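Local atomic coordinates of type-2 restriction enzyme AgeI (Thalassobius gelatinovorus, PDB entry 5DWA), a protein that recognises the double-stranded DNA sequence 5'-ACCGGT-3' and cleaves it after the first A, leaving fragments with 5'-phosphates. Residues L127-V132 / D142-K147; H111-T116 / D271-Q276. All coordinates share one frame; numbering follows the deposited sequence.

Interaction 1 (L127-V132 / D142-K147)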
# COMPACT_ATOMS: atom_id res chain seq x y z
N LEU A 127 -0.29 -21.78 -5.06
CA LEU A 127 -1.71 -21.43 -4.95
C LEU A 127 -2.59 -22.55 -5.52
O LEU A 127 -3.65 -22.83 -4.98
CB LEU A 127 -2.00 -20.11 -5.66
CG LEU A 127 -1.32 -18.89 -5.02
CD1 LEU A 127 -1.66 -17.61 -5.77
CD2 LEU A 127 -1.71 -18.79 -3.55
N THR A 128 -2.13 -23.17 -6.60
CA THR A 128 -2.86 -24.28 -7.20
C THR A 128 -2.96 -25.45 -6.24
O THR A 128 -4.03 -26.04 -6.07
CB THR A 128 -2.21 -24.74 -8.51
OG1 THR A 128 -2.21 -23.66 -9.44
CG2 THR A 128 -2.97 -25.94 -9.10
N ARG A 129 -1.84 -25.77 -5.61
CA ARG A 129 -1.80 -26.86 -4.64
C ARG A 129 -2.63 -26.51 -3.41
O ARG A 129 -3.21 -27.40 -2.79
CB ARG A 129 -0.35 -27.19 -4.27
CG ARG A 129 0.46 -27.72 -5.44
CD ARG A 129 1.93 -27.86 -5.07
NE ARG A 129 2.12 -28.82 -3.98
CZ ARG A 129 2.86 -28.60 -2.90
NH1 ARG A 129 3.49 -27.44 -2.73
NH2 ARG A 129 2.96 -29.54 -1.97
N MET A 130 -2.70 -25.22 -3.07
CA MET A 130 -3.53 -24.75 -1.97
C MET A 130 -5.02 -24.87 -2.27
O MET A 130 -5.84 -24.90 -1.36
CB MET A 130 -3.23 -23.29 -1.63
CG MET A 130 -2.01 -23.08 -0.78
SD MET A 130 -1.87 -21.33 -0.37
CE MET A 130 -0.20 -21.30 0.28
N GLY A 131 -5.35 -24.88 -3.56
CA GLY A 131 -6.73 -24.91 -3.99
C GLY A 131 -7.36 -23.53 -4.01
O GLY A 131 -8.58 -23.41 -3.89
N VAL A 132 -6.54 -22.49 -4.15
CA VAL A 132 -7.05 -21.12 -4.14
C VAL A 132 -6.64 -20.30 -5.37
O VAL A 132 -6.85 -19.09 -5.42
CB VAL A 132 -6.60 -20.32 -2.87
CG1 VAL A 132 -7.15 -20.96 -1.61
CG2 VAL A 132 -5.08 -20.19 -2.80
N ASP A 142 2.45 -15.05 1.46
CA ASP A 142 3.89 -14.90 1.24
C ASP A 142 4.73 -16.16 1.37
O ASP A 142 5.63 -16.39 0.57
CB ASP A 142 4.41 -13.83 2.21
CG ASP A 142 3.62 -12.55 2.11
OD1 ASP A 142 3.45 -12.06 0.98
OD2 ASP A 142 3.13 -12.07 3.15
N VAL A 143 4.45 -16.96 2.38
CA VAL A 143 5.27 -18.14 2.66
C VAL A 143 4.33 -19.34 2.79
O VAL A 143 3.33 -19.27 3.51
CB VAL A 143 6.11 -17.95 3.94
CG1 VAL A 143 6.95 -19.18 4.22
CG2 VAL A 143 6.98 -16.68 3.87
N MET A 144 4.60 -20.43 2.10
CA MET A 144 3.70 -21.57 2.24
C MET A 144 4.18 -22.48 3.36
O MET A 144 5.37 -22.50 3.69
CB MET A 144 3.55 -22.31 0.90
CG MET A 144 4.61 -23.30 0.54
SD MET A 144 4.10 -24.30 -0.89
CE MET A 144 5.72 -24.62 -1.58
N ILE A 145 3.23 -23.17 3.98
CA ILE A 145 3.51 -24.13 5.03
C ILE A 145 3.14 -25.51 4.51
O ILE A 145 2.04 -25.68 3.97
CB ILE A 145 2.73 -23.85 6.33
CG1 ILE A 145 2.81 -22.37 6.71
CG2 ILE A 145 3.22 -24.75 7.46
CD1 ILE A 145 1.80 -21.98 7.79
N GLU A 146 4.06 -26.46 4.66
CA GLU A 146 3.84 -27.84 4.21
C GLU A 146 4.12 -28.82 5.34
O GLU A 146 4.90 -28.54 6.24
CB GLU A 146 4.73 -28.16 3.02
CG GLU A 146 4.40 -27.41 1.75
CD GLU A 146 5.39 -27.69 0.64
OE1 GLU A 146 6.60 -27.43 0.84
OE2 GLU A 146 4.97 -28.19 -0.42
N LYS A 147 3.49 -29.98 5.25
CA LYS A 147 3.65 -31.04 6.24
C LYS A 147 3.92 -32.35 5.52
O LYS A 147 3.17 -32.72 4.62
CB LYS A 147 2.41 -31.15 7.12
CG LYS A 147 2.33 -32.40 7.97
CD LYS A 147 3.14 -32.27 9.24
CE LYS A 147 2.91 -33.46 10.17
NZ LYS A 147 3.49 -33.22 11.51
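Arg129 and Met130, on the last turn of helix 123-130, reach across to Met144 and Glu146 on strand 143-148. The strand belongs to the mixed sheet of this PD-(D/E)XK nuclease, and the helix lies over one face of it. Met144 touches both helix residues, Met130 at its base and Arg129 at its far end. Its CB meets the methyl CE of Met130 at 3.9 Å, a purely apolar touch. CG lies between the backbone N and the carbonyl carbon (chi1 82°), and the chain is extended from there toward the arginine. SD then comes 3.7 Å from Arg129 NH1, at an oblique approach to the guanidinium. The tip, CE, sits in the guanidinium plane at its edge, 3.8 Å from Arg129 NH1. The thioether therefore flanks the charged group, while its CB packs on the Met130 methyl.

Arg129 bends at chi3 (62°) and offers both terminal nitrogens, end-on, to a single oxygen of Glu146. NH1 donates to OE2 at 2.8 Å, and NH2 donates to the same OE2 at 2.9 Å. OE2 lies close to the guanidinium plane, but the carboxylate plane is turned 73° from it. Both nitrogens of this salt bridge thus share one oxygen, rather than pairing side by side with two. Arg129 NE is bound to the carbonyl O of Ser153, which helps to fix the rotation of the group. With Arg129 cut back to alanine, Glu146 OE2 is likely to lose both of its arginine donors, and a gap would probably open beside Met144 SD and CE. Gly131 ends the helix in a Schellman motif, with Val132 N bonded to Leu127 O. The other carboxylate oxygen, Glu146 OE1, makes a salt bridge with Arg114 NH2 on the adjacent strand.

Interaction 2 (H111-T116 / D271-Q276); sequences HGIRLT and DYLVAQ
Strand 113-117, at one edge of the mixed sheet within this chain, and the turn leading into it pack against the C-terminal helix 268-277 through His111, Ile113, Leu273 and Val274. The turn is a Schellman motif: Gly112, with positive phi, is the C-prime residue that ends helix 84-109. His111 stands just before it and turns its side chain to the C-terminal helix. One methyl of Val274, CG2, lies over a face of the imidazole in a CH-pi contact. It is 3.7 Å from the ring centroid and 16° off the ring normal. Its closest ring atom is CG of His111, at 3.5 Å, so the methyl is displaced somewhat toward that rim. The valine puts CG1 anti to its own backbone N (chi1 168°), which leaves CG2 beside that N and facing the ring. CG1 only reaches the border, 4.1 Å from His111 ND1. The contact buries His111 NE2, and this atom has no polar partner in the model.

Two residues on from the histidine, Ile113 sends the end of its long branch to the helix. CD1 is 4.1 Å from Val274 CG2 and 4.1 Å from Val274 CA. The same methyl is 4.3 Å from Leu273 CB, so it rests where two consecutive helix residues meet. Val274 CG2 is thus shared, with the imidazole and the isoleucine methyl both against it. Leu273 also touches Leu108 of helix 84-109 and Leu191 of strand 191-196, and Ile113 touches Leu108 as well. These residues join in one apolar layer between the sheet and the helices on this face. Helices packed on a mixed central sheet are the general architecture of the PD-(D/E)XK nuclease core.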
# COMPACT_ATOMS: atom_id res chain seq x y z
N HIS A 111 9.62 -31.94 12.99
CA HIS A 111 8.22 -32.33 13.05
C HIS A 111 7.61 -32.52 11.66
O HIS A 111 6.39 -32.56 11.51
CB HIS A 111 7.42 -31.29 13.84
CG HIS A 111 7.98 -31.01 15.20
ND1 HIS A 111 7.66 -31.78 16.30
CD2 HIS A 111 8.85 -30.07 15.64
CE1 HIS A 111 8.31 -31.32 17.36
NE2 HIS A 111 9.03 -30.28 16.98
N GLY A 112 8.47 -32.60 10.65
CA GLY A 112 8.03 -32.78 9.28
C GLY A 112 7.32 -31.58 8.67
O GLY A 112 6.56 -31.71 7.72
N ILE A 113 7.58 -30.40 9.23
CA ILE A 113 6.95 -29.17 8.76
C ILE A 113 7.99 -28.32 8.07
O ILE A 113 9.15 -28.27 8.50
CB ILE A 113 6.28 -28.41 9.92
CG1 ILE A 113 5.21 -29.28 10.58
CG2 ILE A 113 5.66 -27.09 9.44
CD1 ILE A 113 4.85 -28.83 11.98
N ARG A 114 7.59 -27.65 6.99
CA ARG A 114 8.53 -26.88 6.18
C ARG A 114 7.89 -25.62 5.62
O ARG A 114 6.77 -25.66 5.12
CB ARG A 114 9.06 -27.74 5.03
CG ARG A 114 10.15 -27.06 4.20
CD ARG A 114 10.62 -27.96 3.07
NE ARG A 114 9.56 -28.25 2.11
CZ ARG A 114 9.62 -29.21 1.20
NH1 ARG A 114 10.70 -29.99 1.13
NH2 ARG A 114 8.62 -29.40 0.35
N LEU A 115 8.62 -24.51 5.75
CA LEU A 115 8.23 -23.24 5.16
C LEU A 115 8.98 -22.98 3.85
O LEU A 115 10.16 -23.31 3.72
CB LEU A 115 8.53 -22.10 6.13
CG LEU A 115 7.97 -22.21 7.56
CD1 LEU A 115 8.36 -20.98 8.36
CD2 LEU A 115 6.46 -22.40 7.57
N THR A 116 8.31 -22.33 2.91
CA THR A 116 8.92 -21.95 1.66
C THR A 116 8.43 -20.55 1.25
O THR A 116 7.23 -20.34 1.11
CB THR A 116 8.57 -22.94 0.54
OG1 THR A 116 8.97 -24.26 0.93
CG2 THR A 116 9.29 -22.56 -0.75
N ASP A 271 5.20 -24.37 18.35
CA ASP A 271 4.24 -25.15 19.14
C ASP A 271 2.87 -25.11 18.49
O ASP A 271 2.16 -26.12 18.44
CB ASP A 271 4.16 -24.61 20.57
CG ASP A 271 5.39 -24.94 21.40
OD1 ASP A 271 6.17 -25.82 20.99
OD2 ASP A 271 5.57 -24.31 22.46
N TYR A 272 2.50 -23.94 17.98
CA TYR A 272 1.22 -23.75 17.32
C TYR A 272 1.10 -24.59 16.06
O TYR A 272 0.12 -25.31 15.87
CB TYR A 272 1.01 -22.27 16.98
CG TYR A 272 -0.20 -21.99 16.13
CD1 TYR A 272 -1.47 -21.97 16.68
CD2 TYR A 272 -0.06 -21.73 14.77
CE1 TYR A 272 -2.58 -21.72 15.90
CE2 TYR A 272 -1.16 -21.47 13.98
CZ TYR A 272 -2.42 -21.47 14.55
OH TYR A 272 -3.52 -21.21 13.77
N LEU A 273 2.10 -24.52 15.19
CA LEU A 273 2.10 -25.32 13.97
C LEU A 273 2.07 -26.81 14.28
O LEU A 273 1.33 -27.56 13.64
CB LEU A 273 3.31 -24.99 13.10
CG LEU A 273 3.29 -23.61 12.44
CD1 LEU A 273 4.43 -23.50 11.45
CD2 LEU A 273 1.95 -23.34 11.77
N VAL A 274 2.87 -27.24 15.25
CA VAL A 274 2.95 -28.66 15.58
C VAL A 274 1.60 -29.17 16.09
O VAL A 274 1.14 -30.23 15.68
CB VAL A 274 4.05 -28.93 16.63
CG1 VAL A 274 3.93 -30.35 17.18
CG2 VAL A 274 5.42 -28.71 16.02
N ALA A 275 0.97 -28.38 16.96
CA ALA A 275 -0.33 -28.74 17.51
C ALA A 275 -1.42 -28.76 16.44
O ALA A 275 -2.25 -29.66 16.39
CB ALA A 275 -0.71 -27.79 18.63
N GLN A 276 -1.41 -27.75 15.57
CA GLN A 276 -2.41 -27.65 14.51
C GLN A 276 -2.28 -28.74 13.46
O GLN A 276 -3.27 -29.11 12.82
CB GLN A 276 -2.32 -26.28 13.83
CG GLN A 276 -2.76 -25.12 14.69
CD GLN A 276 -4.23 -25.18 15.04
OE1 GLN A 276 -5.06 -25.51 14.19
NE2 GLN A 276 -4.55 -24.87 16.28

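Interactions 1 and 2 have centres 14 Å apart and share one sheet, in which strands 113-117 and 143-148 are antiparallel neighbours. They use opposite faces of it. Met144, Glu146 and Arg114 project to the side of helix 123-130. Ile113, Leu115, Val143 and Ile145 project to the side of helix 84-109. Interaction 1 is nested within the long loop closed by interaction 2, since 127-132 and 142-147 both fall between 111-116 and 271-276. Met144 N probably bonds to Thr116 O at 2.8 Å. Interaction 1 joins helix 123-130, and interaction 2 the C-terminal helix 268-277, to this edge of the nuclease sheet, with interaction 1 nearer the bound DNA.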